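Local coordinates for restriction endonuclease R.BpuJI (Bacillus pumilus, PDB 2VLA), which recognises its cognate DNA through this N-terminal domain of a restriction enzyme, which as a whole probably cleaves DNA as an endonuclease, at residues K107-C110 and F111-F115; R136-P139 and Y140-Q143. All coordinates share one frame; numbering follows the deposited sequence.

Interaction 1. Residues K107-C110 and F111-F115; sequences KDIC and FKFQF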
loop_
_atom_site.group_PDB
_atom_site.type_symbol
_atom_site.label_atom_id
_atom_site.label_comp_id
_atom_site.label_asym_id
_atom_site.label_seq_id
_atom_site.Cartn_x
_atom_site.Cartn_y
_atom_site.Cartn_z
ATOM N N LYS A 107 0.144 10.259 2.614
ATOM C CA LYS A 107 -1.258 10.283 3.083
ATOM C C LYS A 107 -2.178 9.868 1.952
ATOM O O LYS A 107 -3.081 9.052 2.141
ATOM C CB LYS A 107 -1.648 11.680 3.578
ATOM C CG LYS A 107 -1.185 12.001 4.997
ATOM C CD LYS A 107 -1.509 13.445 5.382
ATOM C CE LYS A 107 -1.076 13.767 6.831
ATOM N NZ LYS A 107 0.328 14.206 6.932
ATOM N N ASP A 108 -1.943 10.422 0.770
ATOM C CA ASP A 108 -2.797 10.160 -0.380
ATOM C C ASP A 108 -2.690 8.702 -0.826
ATOM O O ASP A 108 -3.697 8.070 -1.137
ATOM C CB ASP A 108 -2.428 11.097 -1.532
ATOM C CG ASP A 108 -3.405 11.007 -2.693
ATOM O OD1 ASP A 108 -4.589 11.457 -2.525
ATOM O OD2 ASP A 108 -3.022 10.475 -3.760
ATOM N N ILE A 109 -1.471 8.168 -0.865
ATOM C CA ILE A 109 -1.279 6.758 -1.107
ATOM C C ILE A 109 -2.097 5.898 -0.118
ATOM O O ILE A 109 -2.783 4.947 -0.530
ATOM C CB ILE A 109 0.228 6.395 -1.055
ATOM C CG1 ILE A 109 0.896 6.837 -2.373
ATOM C CG2 ILE A 109 0.438 4.913 -0.775
ATOM C CD1 ILE A 109 2.457 6.734 -2.391
ATOM N N CYS A 110 -2.061 6.254 1.161
ATOM C CA CYS A 110 -2.738 5.469 2.181
ATOM C C CYS A 110 -4.249 5.607 2.016
ATOM O O CYS A 110 -4.997 4.636 2.209
ATOM C CB CYS A 110 -2.313 5.900 3.582
ATOM S SG CYS A 110 -0.616 5.404 4.022
ATOM N N PHE A 111 -4.694 6.785 1.608
ATOM C CA PHE A 111 -6.131 7.037 1.397
ATOM C C PHE A 111 -6.687 6.186 0.265
ATOM O O PHE A 111 -7.852 5.707 0.336
ATOM C CB PHE A 111 -6.353 8.499 1.119
ATOM C CG PHE A 111 -7.810 8.860 1.006
ATOM C CD1 PHE A 111 -8.620 8.965 2.149
ATOM C CD2 PHE A 111 -8.394 9.006 -0.221
ATOM C CE1 PHE A 111 -9.988 9.236 2.037
ATOM C CE2 PHE A 111 -9.760 9.283 -0.328
ATOM C CZ PHE A 111 -10.538 9.394 0.818
ATOM N N LYS A 112 -5.910 6.037 -0.801
ATOM C CA LYS A 112 -6.340 5.365 -2.018
ATOM C C LYS A 112 -6.092 3.863 -2.065
ATOM O O LYS A 112 -6.708 3.153 -2.863
ATOM C CB LYS A 112 -5.689 6.013 -3.233
ATOM C CG LYS A 112 -6.116 7.457 -3.450
ATOM C CD LYS A 112 -7.265 7.579 -4.402
ATOM C CE LYS A 112 -7.470 9.030 -4.832
ATOM N NZ LYS A 112 -6.753 9.363 -6.115
ATOM N N PHE A 113 -5.166 3.374 -1.254
ATOM C CA PHE A 113 -4.782 1.978 -1.305
ATOM C C PHE A 113 -5.996 1.104 -0.986
ATOM O O PHE A 113 -6.834 1.471 -0.148
ATOM C CB PHE A 113 -3.630 1.678 -0.307
ATOM C CG PHE A 113 -2.444 0.921 -0.919
ATOM C CD1 PHE A 113 -2.558 -0.379 -1.339
ATOM C CD2 PHE A 113 -1.226 1.522 -1.021
ATOM C CE1 PHE A 113 -1.462 -1.061 -1.853
ATOM C CE2 PHE A 113 -0.136 0.832 -1.506
ATOM C CZ PHE A 113 -0.262 -0.437 -1.914
ATOM N N GLN A 114 -6.029 -0.079 -1.570
ATOM C CA GLN A 114 -7.027 -1.055 -1.263
ATOM C C GLN A 114 -6.566 -2.402 -1.728
ATOM O O GLN A 114 -5.594 -2.501 -2.520
ATOM C CB GLN A 114 -8.337 -0.691 -1.980
ATOM C CG GLN A 114 -8.140 -0.485 -3.457
ATOM C CD GLN A 114 -9.466 -0.404 -4.210
ATOM O OE1 GLN A 114 -10.151 0.618 -4.165
ATOM N NE2 GLN A 114 -9.819 -1.475 -4.911
ATOM N N PHE A 115 -7.258 -3.449 -1.270
ATOM C CA PHE A 115 -7.169 -4.769 -1.883
ATOM C C PHE A 115 -8.598 -5.151 -2.319
ATOM O O PHE A 115 -9.553 -4.875 -1.589
ATOM C CB PHE A 115 -6.691 -5.819 -0.898
ATOM C CG PHE A 115 -5.310 -5.552 -0.299
ATOM C CD1 PHE A 115 -4.157 -5.485 -1.099
ATOM C CD2 PHE A 115 -5.174 -5.400 1.055
ATOM C CE1 PHE A 115 -2.853 -5.314 -0.506
ATOM C CE2 PHE A 115 -3.867 -5.227 1.642
ATOM C CZ PHE A 115 -2.740 -5.168 0.832
HETATM O O HOH W 1 -3.912 9.977 -6.411
HETATM O O HOH W 2 -6.218 2.159 2.400
#

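Interaction 2. Residues R136-P139 and Y140-Q143; sequences RQFP and YILQ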
loop_
_atom_site.group_PDB
_atom_site.type_symbol
_atom_site.label_atom_id
_atom_site.label_comp_id
_atom_site.label_asym_id
_atom_site.label_seq_id
_atom_site.Cartn_x
_atom_site.Cartn_y
_atom_site.Cartn_z
ATOM N N ARG A 136 -10.266 -1.327 2.449
ATOM C CA ARG A 136 -9.379 -0.172 2.459
ATOM C C ARG A 136 -8.535 -0.284 3.707
ATOM O O ARG A 136 -8.962 0.060 4.799
ATOM C CB ARG A 136 -10.202 1.132 2.524
ATOM C CG ARG A 136 -11.262 1.281 1.428
ATOM C CD ARG A 136 -11.883 2.644 1.504
ATOM N NE ARG A 136 -13.017 2.768 0.610
ATOM C CZ ARG A 136 -13.402 3.905 0.064
ATOM N NH1 ARG A 136 -12.725 5.022 0.299
ATOM N NH2 ARG A 136 -14.481 3.929 -0.699
ATOM N N GLN A 137 -7.306 -0.809 3.562
ATOM C CA GLN A 137 -6.602 -1.297 4.741
ATOM C C GLN A 137 -6.074 -0.182 5.639
ATOM O O GLN A 137 -6.000 -0.357 6.846
ATOM C CB GLN A 137 -5.458 -2.266 4.361
ATOM C CG GLN A 137 -4.202 -1.646 3.730
ATOM C CD GLN A 137 -4.250 -1.579 2.216
ATOM O OE1 GLN A 137 -5.303 -1.327 1.611
ATOM N NE2 GLN A 137 -3.093 -1.755 1.587
ATOM N N PHE A 138 -5.805 0.987 5.086
ATOM C CA PHE A 138 -5.255 2.056 5.928
ATOM C C PHE A 138 -6.315 2.749 6.808
ATOM O O PHE A 138 -6.137 2.873 8.008
ATOM C CB PHE A 138 -4.416 3.031 5.103
ATOM C CG PHE A 138 -3.130 2.423 4.621
ATOM C CD1 PHE A 138 -2.166 2.074 5.528
ATOM C CD2 PHE A 138 -2.942 2.106 3.322
ATOM C CE1 PHE A 138 -0.926 1.470 5.103
ATOM C CE2 PHE A 138 -1.748 1.497 2.878
ATOM C CZ PHE A 138 -0.738 1.186 3.802
ATOM N N PRO A 139 -7.489 3.097 6.229
ATOM C CA PRO A 139 -8.574 3.450 7.116
ATOM C C PRO A 139 -8.818 2.394 8.213
ATOM O O PRO A 139 -9.020 2.736 9.373
ATOM C CB PRO A 139 -9.765 3.574 6.157
ATOM C CG PRO A 139 -9.139 4.052 4.890
ATOM C CD PRO A 139 -7.837 3.295 4.814
ATOM N N TYR A 140 -8.792 1.129 7.836
ATOM C CA TYR A 140 -9.078 0.085 8.767
ATOM C C TYR A 140 -8.033 0.028 9.911
ATOM O O TYR A 140 -8.365 -0.059 11.082
ATOM C CB TYR A 140 -9.193 -1.271 8.057
ATOM C CG TYR A 140 -9.845 -2.327 8.908
ATOM C CD1 TYR A 140 -9.101 -3.072 9.785
ATOM C CD2 TYR A 140 -11.243 -2.539 8.879
ATOM C CE1 TYR A 140 -9.662 -3.992 10.577
ATOM C CE2 TYR A 140 -11.808 -3.471 9.681
ATOM C CZ TYR A 140 -11.028 -4.200 10.537
ATOM O OH TYR A 140 -11.534 -5.156 11.379
ATOM N N ILE A 141 -6.739 0.069 9.542
ATOM C CA ILE A 141 -5.646 0.060 10.543
ATOM C C ILE A 141 -5.801 1.233 11.502
ATOM O O ILE A 141 -5.709 1.081 12.721
ATOM C CB ILE A 141 -4.252 0.122 9.866
ATOM C CG1 ILE A 141 -3.932 -1.197 9.173
ATOM C CG2 ILE A 141 -3.157 0.450 10.895
ATOM C CD1 ILE A 141 -2.889 -1.062 8.085
ATOM N N LEU A 142 -6.052 2.414 10.951
ATOM C CA LEU A 142 -6.198 3.582 11.774
ATOM C C LEU A 142 -7.391 3.417 12.766
ATOM O O LEU A 142 -7.284 3.770 13.931
ATOM C CB LEU A 142 -6.406 4.813 10.894
ATOM C CG LEU A 142 -5.131 5.273 10.151
ATOM C CD1 LEU A 142 -5.524 6.419 9.234
ATOM C CD2 LEU A 142 -3.984 5.699 11.138
ATOM N N GLN A 143 -8.519 2.864 12.300
ATOM C CA GLN A 143 -9.620 2.634 13.201
ATOM C C GLN A 143 -9.312 1.584 14.276
ATOM O O GLN A 143 -9.707 1.731 15.422
ATOM C CB GLN A 143 -10.879 2.249 12.427
ATOM C CG GLN A 143 -12.149 2.121 13.304
ATOM C CD GLN A 143 -12.627 3.447 13.837
ATOM O OE1 GLN A 143 -12.269 4.494 13.335
ATOM N NE2 GLN A 143 -13.562 3.390 14.770
#

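Interaction 1. Residues K107-C110 and F111-F115
Ile109 and Phe113 meet on the buried side of the last turn of helix 102-112, in the DNA-recognition domain of the enzyme. Their side chains lie side by side, and the touching branch is the methyl CG2 of Ile109, which comes up to the edge of the Phe113 ring, in its plane, with CG2 3.8 Å from Phe113 CD2. That methyl stands anti to the Ile109 backbone N, beside the carbonyl carbon, and is thereby carried along the helix toward the ring. Phe113 is the first residue to leave helical geometry, yet its N still gives a 2.9 Å hydrogen bond to Ile109 O, bent to 133° at the hydrogen. Shortening Phe113 to an alanine would probably open a gap beside Ile109 CG2 and take away the aromatic surface that Met119 and Gln137 share on this side chain.

The outer side of the turn is looser. Asp108 and Lys112 bring opposite charges near each other without a salt bridge, OD2 and NZ being 4.6 Å apart, and a water spans the gap, donating to Asp108 OD2 and accepting from Lys112 NZ. Lys112 CG, anti to its carbonyl carbon (chi1 -64°), passes 3.4 Å from Asp108 O, and the chain then bends at chi2. The direct ionic partner of Asp108 OD2 is Arg92. A second water takes over where the helical bonding ends: it donates both to Cys110 O, at 2.8 Å, and to Phe113 O, at 2.7 Å.

Interaction 2. Residues R136-P139 and Y140-Q143
The first two turns of helix 137-150, which starts after Arg136 at the N-cap position, carry four successive i to i+4 backbone hydrogen bonds. Tyr140 N reaches Arg136 O at 3.2 Å, in the carbonyl plane, and the bond from Leu142 N to Phe138 O is nearly straight at 172°. Pro139 fits the first turn well: its nitrogen has no hydrogen to give, and no carbonyl one turn earlier within the helix calls for one.

On one flank Phe138 and Ile141 lie side by side. The end methyl CD1 of Ile141 approaches Phe138 CD1 obliquely at 4.1 Å. Ile141 CG1 sits beside its own backbone N, anti to the carbonyl carbon (chi1 -71°), which sets it 3.2 Å from Gln137 O, so the aliphatic chain skirts that carbonyl on its way to the ring. Gln137 CG covers part of one face of the Phe138 ring, offset toward the rim, while its amide NE2 bonds to Gln213. Leu217 of helix 203-219 packs on Phe138, Ile141 and Leu142 and joins the two helices.

Tyr140 leaves the helix in another direction, its CG anti to the backbone N (chi1 -165°). Its side chain packs on Pro177 and Val180, its hydroxyl bonds to Ile175 O, and a bound PG6 molecule, probably from the crystallisation liquor, lies about 4 Å from the side chain. The side chain of Arg136 leads off from the helix start: NH2 makes a salt bridge with Glu252 OE1, and NE bonds to Lys250 O.

Overall arrangement
Interaction 1 ends helix 102-112 and interaction 2 begins helix 137-150, so the chain passes through them in that order, with helix 122-130 between. Their centres are 9 Å apart and they touch directly: Gln137 NE2 lies 3.3 Å from Phe113 CD1, and Phe138 CB packs against Cys110 O. Backbone hydrogen bonds join Phe115, at the end of interaction 1, to Ile135, just before interaction 2, beside the junction. Leu217 of helix 203-219 touches both Cys110 and Phe138, making it a third wall of the junction. Both belong to the recognition domain, but their nearest atoms stay about 9 and 12 Å from the bound DNA, so neither touches it and both are probably internal packing.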